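Local coordinates for Sys-1 protein (PDB 3C2G) that acts as a beta-catenin in Wnt asymmetry signalling, binding the TCF transcription factor POP-1 directly and activating or repressing target genes, at residues Y207-N212 with S274-G279; D278-S283 with L309-A314; D550-L555 with D585-D590. One frame throughout, in Å; residues are numbered along the deposited sequence.

Contact 1: residues Y207-N212 with S274-G279; sequences YFIWNN and SDAIDG
W210, the last helical residue of 202-210, reaches across to the start of helix 274-282 and lays the outer rim of its six-membered ring along the backbone there. The edge atom CZ2 meets the carbonyl D275 O at 3.4 Å, near the plane of the indole. This is a contact of an aromatic C-H edge with a carbonyl oxygen, and that oxygen is also the acceptor for G279 N one helical turn on. The neighbouring W210 CH2 comes to 4.1 Å from G279 CA, where the lack of a side chain leaves room for the ring. With CG anti to its own carbonyl carbon (chi1 -61°), the indole swings away from helix 202-210 and bridges the gap. I209 CG2 lies 3.3 Å above one face of the indole, offset toward the rim. The other branch of I209 ends in CD1, which touches A276 CB at 4.0 Å, a light apolar contact near where the CA atoms of the two segments come nearest, I209 to A276. This buried side continues into I225 of helix 224-239, which I209 also touches. The solvent side is looser: D275 is exposed, and its CB comes only within 4.4 Å of W210 CZ2. H215 stacks on the W210 ring and is touched by D275. No hydrogen bond crosses between the two segments. The two armadillo-domain helices are therefore joined by shape and dispersion, a fit that rests on G279 having no side chain where the indole comes in.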
# COMPACT_ATOMS: atom_id res chain seq x y z
N TYR A 207 5.93 -16.07 11.26
CA TYR A 207 5.45 -17.17 12.09
C TYR A 207 3.97 -17.40 11.83
O TYR A 207 3.53 -18.54 11.69
CB TYR A 207 5.74 -16.97 13.59
CG TYR A 207 5.16 -18.09 14.42
CD1 TYR A 207 5.65 -19.40 14.29
CD2 TYR A 207 4.10 -17.87 15.30
CE1 TYR A 207 5.10 -20.45 15.03
CE2 TYR A 207 3.55 -18.91 16.05
CZ TYR A 207 4.06 -20.20 15.90
OH TYR A 207 3.52 -21.24 16.63
N PHE A 208 3.21 -16.31 11.74
CA PHE A 208 1.77 -16.40 11.47
C PHE A 208 1.44 -16.96 10.09
O PHE A 208 0.51 -17.74 9.95
CB PHE A 208 1.09 -15.04 11.66
CG PHE A 208 1.02 -14.60 13.10
CD1 PHE A 208 0.77 -15.52 14.11
CD2 PHE A 208 1.16 -13.26 13.43
CE1 PHE A 208 0.70 -15.11 15.43
CE2 PHE A 208 1.08 -12.84 14.75
CZ PHE A 208 0.85 -13.76 15.75
N ILE A 209 2.20 -16.55 9.08
CA ILE A 209 2.01 -17.02 7.72
C ILE A 209 2.47 -18.47 7.57
O ILE A 209 1.68 -19.36 7.27
CB ILE A 209 2.78 -16.14 6.71
CG1 ILE A 209 2.17 -14.75 6.65
CG2 ILE A 209 2.76 -16.77 5.33
CD1 ILE A 209 3.13 -13.72 6.11
N TRP A 210 3.76 -18.69 7.79
CA TRP A 210 4.40 -19.93 7.40
C TRP A 210 4.41 -21.01 8.47
O TRP A 210 4.57 -22.18 8.16
CB TRP A 210 5.82 -19.64 6.90
CG TRP A 210 5.84 -18.74 5.72
CD1 TRP A 210 6.25 -17.44 5.68
CD2 TRP A 210 5.39 -19.05 4.39
NE1 TRP A 210 6.12 -16.93 4.42
CE2 TRP A 210 5.57 -17.89 3.61
CE3 TRP A 210 4.84 -20.20 3.80
CZ2 TRP A 210 5.24 -17.85 2.25
CZ3 TRP A 210 4.52 -20.15 2.45
CH2 TRP A 210 4.72 -18.99 1.69
N ASN A 211 4.23 -20.62 9.73
CA ASN A 211 4.24 -21.58 10.84
C ASN A 211 5.46 -22.50 10.75
O ASN A 211 5.36 -23.72 10.92
CB ASN A 211 2.93 -22.38 10.84
CG ASN A 211 2.61 -23.01 12.20
OD1 ASN A 211 3.50 -23.30 13.00
ND2 ASN A 211 1.32 -23.25 12.45
N ASN A 212 6.62 -21.91 10.45
CA ASN A 212 7.88 -22.66 10.30
C ASN A 212 7.88 -23.73 9.20
O ASN A 212 8.54 -24.76 9.33
CB ASN A 212 8.33 -23.26 11.65
CG ASN A 212 8.85 -22.21 12.62
OD1 ASN A 212 8.34 -22.06 13.74
ND2 ASN A 212 9.86 -21.45 12.19
N SER A 274 7.90 -10.54 -1.02
CA SER A 274 7.61 -11.34 -2.21
C SER A 274 7.13 -12.76 -1.92
O SER A 274 6.24 -13.26 -2.61
CB SER A 274 8.84 -11.39 -3.11
OG SER A 274 9.19 -10.07 -3.52
N ASP A 275 7.73 -13.41 -0.93
CA ASP A 275 7.37 -14.78 -0.62
C ASP A 275 5.95 -14.83 -0.06
O ASP A 275 5.18 -15.75 -0.38
CB ASP A 275 8.37 -15.42 0.37
CG ASP A 275 9.70 -15.82 -0.29
OD1 ASP A 275 9.67 -16.58 -1.29
OD2 ASP A 275 10.77 -15.36 0.19
N ALA A 276 5.61 -13.83 0.76
CA ALA A 276 4.30 -13.76 1.37
C ALA A 276 3.20 -13.51 0.34
O ALA A 276 2.20 -14.23 0.33
CB ALA A 276 4.28 -12.69 2.45
N ILE A 277 3.39 -12.51 -0.52
CA ILE A 277 2.39 -12.20 -1.55
C ILE A 277 2.24 -13.33 -2.57
O ILE A 277 1.13 -13.59 -3.04
CB ILE A 277 2.60 -10.81 -2.25
CG1 ILE A 277 3.70 -10.88 -3.31
CG2 ILE A 277 2.85 -9.69 -1.21
CD1 ILE A 277 3.91 -9.60 -4.08
N ASP A 278 3.33 -14.04 -2.87
CA ASP A 278 3.25 -15.23 -3.73
C ASP A 278 2.51 -16.37 -3.04
O ASP A 278 1.72 -17.08 -3.69
CB ASP A 278 4.63 -15.67 -4.25
CG ASP A 278 5.07 -14.88 -5.50
OD1 ASP A 278 4.41 -14.99 -6.56
OD2 ASP A 278 6.08 -14.15 -5.43
N GLY A 279 2.70 -16.53 -1.74
CA GLY A 279 1.93 -17.51 -0.96
C GLY A 279 0.44 -17.22 -1.00
O GLY A 279 -0.38 -18.12 -1.16

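Contact 2: residues D278-S283 with L309-A314; sequences DGFVRS and LQVSDA
L309 O, near the end of the helix that presses V311 against F280, is gripped twice by one residue: S312 OG binds it at 2.7 Å, and S312 N at 3.2 Å. The hydroxyl oxygen lies 20° out of the carbonyl plane, with a C=O...O angle of 141°. N351 of helix 339-352 bonds the same OG through its ND2, so this turn is tied to the next helical layer. From V311 to A314 the chain makes a type I beta turn, closed by A314 N to V311 O at 3.2 Å, and the turn delivers V311 and A314 to the opposing helix. F280 CG stands anti to the backbone N (chi1 -180°), which sends the ring toward V311. Its CD2 meets V311 CG1 at 3.9 Å, the two side chains crossing at about a right angle. V281 uses its CG2 branch, the one beside its backbone N, to touch A314 CB at 3.9 Å. D278 OD1 also approaches A314 CB, at 3.7 Å. That carboxylate oxygen takes its hydrogen bond from A316 N, just past the turn, so D278 fastens the chain beyond A314 as well as covering its methyl. At the far end of helix 274-282, S283 OG bonds G279 O at 2.6 Å. V286 of helix 285-292 touches both V281 and V311 and extends the apolar seam. Outside the two segments, D313 OD1 makes a salt bridge to a basic side chain of the bound POP-1 peptide, a separate chain. Apolar contacts of V311 and A314, together with the bonds of S312 and D278, probably hold the turn in shape, consistent with D313 being fixed for the peptide charge it meets.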
# COMPACT_ATOMS: atom_id res chain seq x y z
N ASP A 278 3.33 -14.04 -2.87
CA ASP A 278 3.25 -15.23 -3.73
C ASP A 278 2.51 -16.37 -3.04
O ASP A 278 1.72 -17.08 -3.69
CB ASP A 278 4.63 -15.67 -4.25
CG ASP A 278 5.07 -14.88 -5.50
OD1 ASP A 278 4.41 -14.99 -6.56
OD2 ASP A 278 6.08 -14.15 -5.43
N GLY A 279 2.70 -16.53 -1.74
CA GLY A 279 1.93 -17.51 -0.96
C GLY A 279 0.44 -17.22 -1.00
O GLY A 279 -0.38 -18.12 -1.16
N PHE A 280 0.09 -15.95 -0.88
CA PHE A 280 -1.28 -15.49 -0.89
C PHE A 280 -1.92 -15.76 -2.26
O PHE A 280 -3.06 -16.26 -2.37
CB PHE A 280 -1.29 -14.00 -0.54
CG PHE A 280 -2.66 -13.39 -0.51
CD1 PHE A 280 -3.59 -13.75 0.46
CD2 PHE A 280 -3.02 -12.42 -1.45
CE1 PHE A 280 -4.85 -13.17 0.49
CE2 PHE A 280 -4.28 -11.83 -1.43
CZ PHE A 280 -5.19 -12.21 -0.45
N VAL A 281 -1.18 -15.47 -3.32
CA VAL A 281 -1.68 -15.70 -4.66
C VAL A 281 -1.84 -17.19 -4.97
O VAL A 281 -2.80 -17.57 -5.62
CB VAL A 281 -0.83 -14.99 -5.72
CG1 VAL A 281 -1.29 -15.36 -7.15
CG2 VAL A 281 -0.89 -13.46 -5.49
N ARG A 282 -0.94 -18.04 -4.49
CA ARG A 282 -1.09 -19.49 -4.68
C ARG A 282 -2.25 -20.07 -3.86
O ARG A 282 -2.75 -21.15 -4.15
CB ARG A 282 0.23 -20.24 -4.41
CG ARG A 282 1.46 -19.72 -5.21
CD ARG A 282 2.79 -20.50 -5.02
NE ARG A 282 3.08 -20.92 -3.64
CZ ARG A 282 3.90 -20.29 -2.78
NH1 ARG A 282 4.54 -19.16 -3.11
NH2 ARG A 282 4.07 -20.79 -1.56
N SER A 283 -2.69 -19.35 -2.83
CA SER A 283 -3.83 -19.79 -2.02
C SER A 283 -5.14 -19.18 -2.52
O SER A 283 -6.16 -19.23 -1.83
CB SER A 283 -3.60 -19.45 -0.56
OG SER A 283 -2.25 -19.70 -0.21
N LEU A 309 -3.73 -4.04 -5.07
CA LEU A 309 -2.59 -3.24 -5.47
C LEU A 309 -1.31 -3.82 -4.86
O LEU A 309 -0.32 -4.00 -5.55
CB LEU A 309 -2.79 -1.78 -5.02
CG LEU A 309 -1.71 -0.79 -5.44
CD1 LEU A 309 -1.60 -0.70 -6.98
CD2 LEU A 309 -1.92 0.61 -4.81
N GLN A 310 -1.37 -4.15 -3.58
CA GLN A 310 -0.19 -4.52 -2.84
C GLN A 310 0.41 -5.82 -3.32
O GLN A 310 1.61 -6.02 -3.19
CB GLN A 310 -0.56 -4.65 -1.37
CG GLN A 310 0.62 -4.60 -0.43
CD GLN A 310 0.19 -4.73 1.03
OE1 GLN A 310 -0.75 -4.05 1.46
NE2 GLN A 310 0.86 -5.61 1.78
N VAL A 311 -0.41 -6.71 -3.85
CA VAL A 311 0.04 -8.05 -4.25
C VAL A 311 0.24 -8.17 -5.78
O VAL A 311 0.52 -9.27 -6.28
CB VAL A 311 -0.93 -9.18 -3.76
CG1 VAL A 311 -1.14 -9.11 -2.25
CG2 VAL A 311 -2.28 -9.12 -4.50
N SER A 312 0.08 -7.06 -6.49
CA SER A 312 -0.01 -7.04 -7.94
C SER A 312 1.30 -7.41 -8.66
O SER A 312 1.27 -7.87 -9.79
CB SER A 312 -0.51 -5.68 -8.42
OG SER A 312 0.41 -4.66 -8.09
N ASP A 313 2.43 -7.20 -8.00
CA ASP A 313 3.72 -7.54 -8.58
C ASP A 313 4.14 -9.01 -8.38
O ASP A 313 5.27 -9.39 -8.69
CB ASP A 313 4.80 -6.57 -8.10
CG ASP A 313 4.96 -6.53 -6.58
OD1 ASP A 313 3.95 -6.38 -5.84
OD2 ASP A 313 6.12 -6.62 -6.11
N ALA A 314 3.23 -9.85 -7.91
CA ALA A 314 3.55 -11.24 -7.64
C ALA A 314 3.78 -12.06 -8.92
O ALA A 314 2.98 -12.03 -9.86
CB ALA A 314 2.48 -11.88 -6.80

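Contact 3: residues D550-L555 with D585-D590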
# COMPACT_ATOMS: atom_id res chain seq x y z
N ASP A 550 20.14 23.58 -24.51
CA ASP A 550 21.58 23.85 -24.56
C ASP A 550 22.31 22.59 -25.04
O ASP A 550 21.76 21.48 -24.95
CB ASP A 550 22.08 24.27 -23.18
CG ASP A 550 23.41 25.05 -23.23
OD1 ASP A 550 23.96 25.25 -24.35
OD2 ASP A 550 23.89 25.46 -22.15
N CYS A 551 23.53 22.77 -25.53
CA CYS A 551 24.36 21.68 -26.05
C CYS A 551 24.22 20.34 -25.32
O CYS A 551 24.73 20.19 -24.22
CB CYS A 551 25.83 22.10 -26.00
SG CYS A 551 26.89 20.93 -26.86
N PRO A 552 23.55 19.36 -25.95
CA PRO A 552 23.39 18.04 -25.32
C PRO A 552 24.72 17.36 -24.99
O PRO A 552 24.79 16.62 -24.02
CB PRO A 552 22.62 17.23 -26.37
CG PRO A 552 21.93 18.26 -27.20
CD PRO A 552 22.89 19.41 -27.26
N LEU A 553 25.75 17.64 -25.78
CA LEU A 553 27.08 17.07 -25.54
C LEU A 553 27.54 17.26 -24.09
O LEU A 553 28.21 16.39 -23.53
CB LEU A 553 28.12 17.62 -26.52
CG LEU A 553 29.50 16.94 -26.54
CD1 LEU A 553 29.41 15.40 -26.63
CD2 LEU A 553 30.39 17.48 -27.67
N ASN A 554 27.15 18.38 -23.48
CA ASN A 554 27.48 18.67 -22.09
C ASN A 554 26.86 17.69 -21.07
O ASN A 554 27.26 17.67 -19.91
CB ASN A 554 27.12 20.13 -21.75
CG ASN A 554 27.99 21.14 -22.50
OD1 ASN A 554 29.17 20.90 -22.78
ND2 ASN A 554 27.41 22.29 -22.83
N LEU A 555 25.89 16.90 -21.51
CA LEU A 555 25.34 15.80 -20.71
C LEU A 555 26.38 14.71 -20.43
O LEU A 555 26.19 13.89 -19.53
CB LEU A 555 24.16 15.16 -21.44
CG LEU A 555 22.69 15.47 -21.16
CD1 LEU A 555 22.44 16.77 -20.40
CD2 LEU A 555 21.94 15.47 -22.49
N ASP A 585 29.21 27.15 -33.17
CA ASP A 585 30.02 28.25 -32.68
C ASP A 585 29.51 28.82 -31.36
O ASP A 585 30.28 29.38 -30.57
CB ASP A 585 30.09 29.34 -33.74
CG ASP A 585 30.58 28.82 -35.07
OD1 ASP A 585 31.76 29.10 -35.40
OD2 ASP A 585 29.80 28.12 -35.76
N ILE A 586 28.22 28.67 -31.13
CA ILE A 586 27.58 29.21 -29.94
C ILE A 586 27.74 28.29 -28.73
O ILE A 586 27.94 28.77 -27.62
CB ILE A 586 26.10 29.50 -30.20
CG1 ILE A 586 25.98 30.47 -31.38
CG2 ILE A 586 25.42 30.04 -28.96
CD1 ILE A 586 24.58 30.53 -31.99
N TRP A 587 27.66 26.97 -28.96
CA TRP A 587 27.80 26.01 -27.87
C TRP A 587 29.17 26.10 -27.23
O TRP A 587 30.11 26.59 -27.84
CB TRP A 587 27.57 24.57 -28.34
CG TRP A 587 26.16 24.25 -28.67
CD1 TRP A 587 25.07 24.97 -28.32
CD2 TRP A 587 25.68 23.11 -29.38
NE1 TRP A 587 23.94 24.36 -28.78
CE2 TRP A 587 24.29 23.21 -29.43
CE3 TRP A 587 26.31 22.01 -29.98
CZ2 TRP A 587 23.49 22.25 -30.07
CZ3 TRP A 587 25.51 21.05 -30.61
CH2 TRP A 587 24.12 21.18 -30.65
N THR A 588 29.27 25.66 -25.99
CA THR A 588 30.55 25.56 -25.33
C THR A 588 30.75 24.10 -24.92
O THR A 588 30.02 23.58 -24.07
CB THR A 588 30.64 26.53 -24.13
OG1 THR A 588 30.61 27.88 -24.62
CG2 THR A 588 31.94 26.31 -23.35
N ILE A 589 31.72 23.46 -25.56
CA ILE A 589 32.00 22.04 -25.35
C ILE A 589 33.35 21.78 -24.68
O ILE A 589 34.21 22.67 -24.61
CB ILE A 589 31.92 21.22 -26.68
CG1 ILE A 589 33.07 21.59 -27.62
CG2 ILE A 589 30.56 21.39 -27.34
CD1 ILE A 589 33.25 20.63 -28.79
N ASP A 590 33.49 20.56 -24.15
CA ASP A 590 34.77 20.03 -23.70
C ASP A 590 35.37 19.29 -24.88
O ASP A 590 35.11 18.10 -25.09
CB ASP A 590 34.54 19.08 -22.52
CG ASP A 590 35.83 18.59 -21.87
OD1 ASP A 590 36.89 18.54 -22.54
OD2 ASP A 590 35.78 18.24 -20.68
O HOH W 1 26.76 25.60 -24.65
O HOH W 2 31.01 18.82 -23.91
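C551 lies over one face of the W587 indole, its CB 3.6 Å from the centroid of the five-membered ring and 17° off the normal. With SG anti to the backbone N (chi1 -171°), the sulfur slants toward the six-membered ring and comes to 3.4 Å from W587 CE3, an oblique sulfur-aromatic contact. P552 CD lies over the same face, 4.0 Å from W587 CH2. Beyond the sulfur, I589 CG2 touches C551 SG at 3.7 Å and L553 CD2 at 3.9 Å, so the sulfur is wedged between indole and isoleucine. Replacing W587 by an alanine would probably leave C551 and P552 without the face they pack on. On the polar flank N554 ND2 donates to T588 O at 3.2 Å, with the acceptor in the amide plane and a bent N-H...O angle of 144°. N554 OD1 is just as near T588 O without bonding it; it accepts instead from a water that bridges to D590 N. A second water links D550 OD1 to T588 N. D590 caps helix 591-598, bonding M593 N. The contact joins the 3-10 turn at 552-555 to the linker between helices 583-586 and 591-598, in the last part of the all-helical armadillo domain.

How the contacts relate
Contacts 1 and 2 are neighbours, with centres 11 Å apart, and share D278 and G279: helix 274-282 meets 207-212 with one side and 309-314 with another. They also touch directly, I277 CD1 reaching A314 CB at 3.8 Å and W210 CH2 lying 3.8 Å from R282 NH2. The bound POP-1 peptide runs by this pair: I277 packs on one of its basic side chains, while L309, Q310 and D313 also reach it. Contact 3 stands apart near the C-terminus, its centre about 54 Å from that of contact 1 and about 49 Å from that of contact 2, so it belongs to a distant part of the elongated armadillo domain.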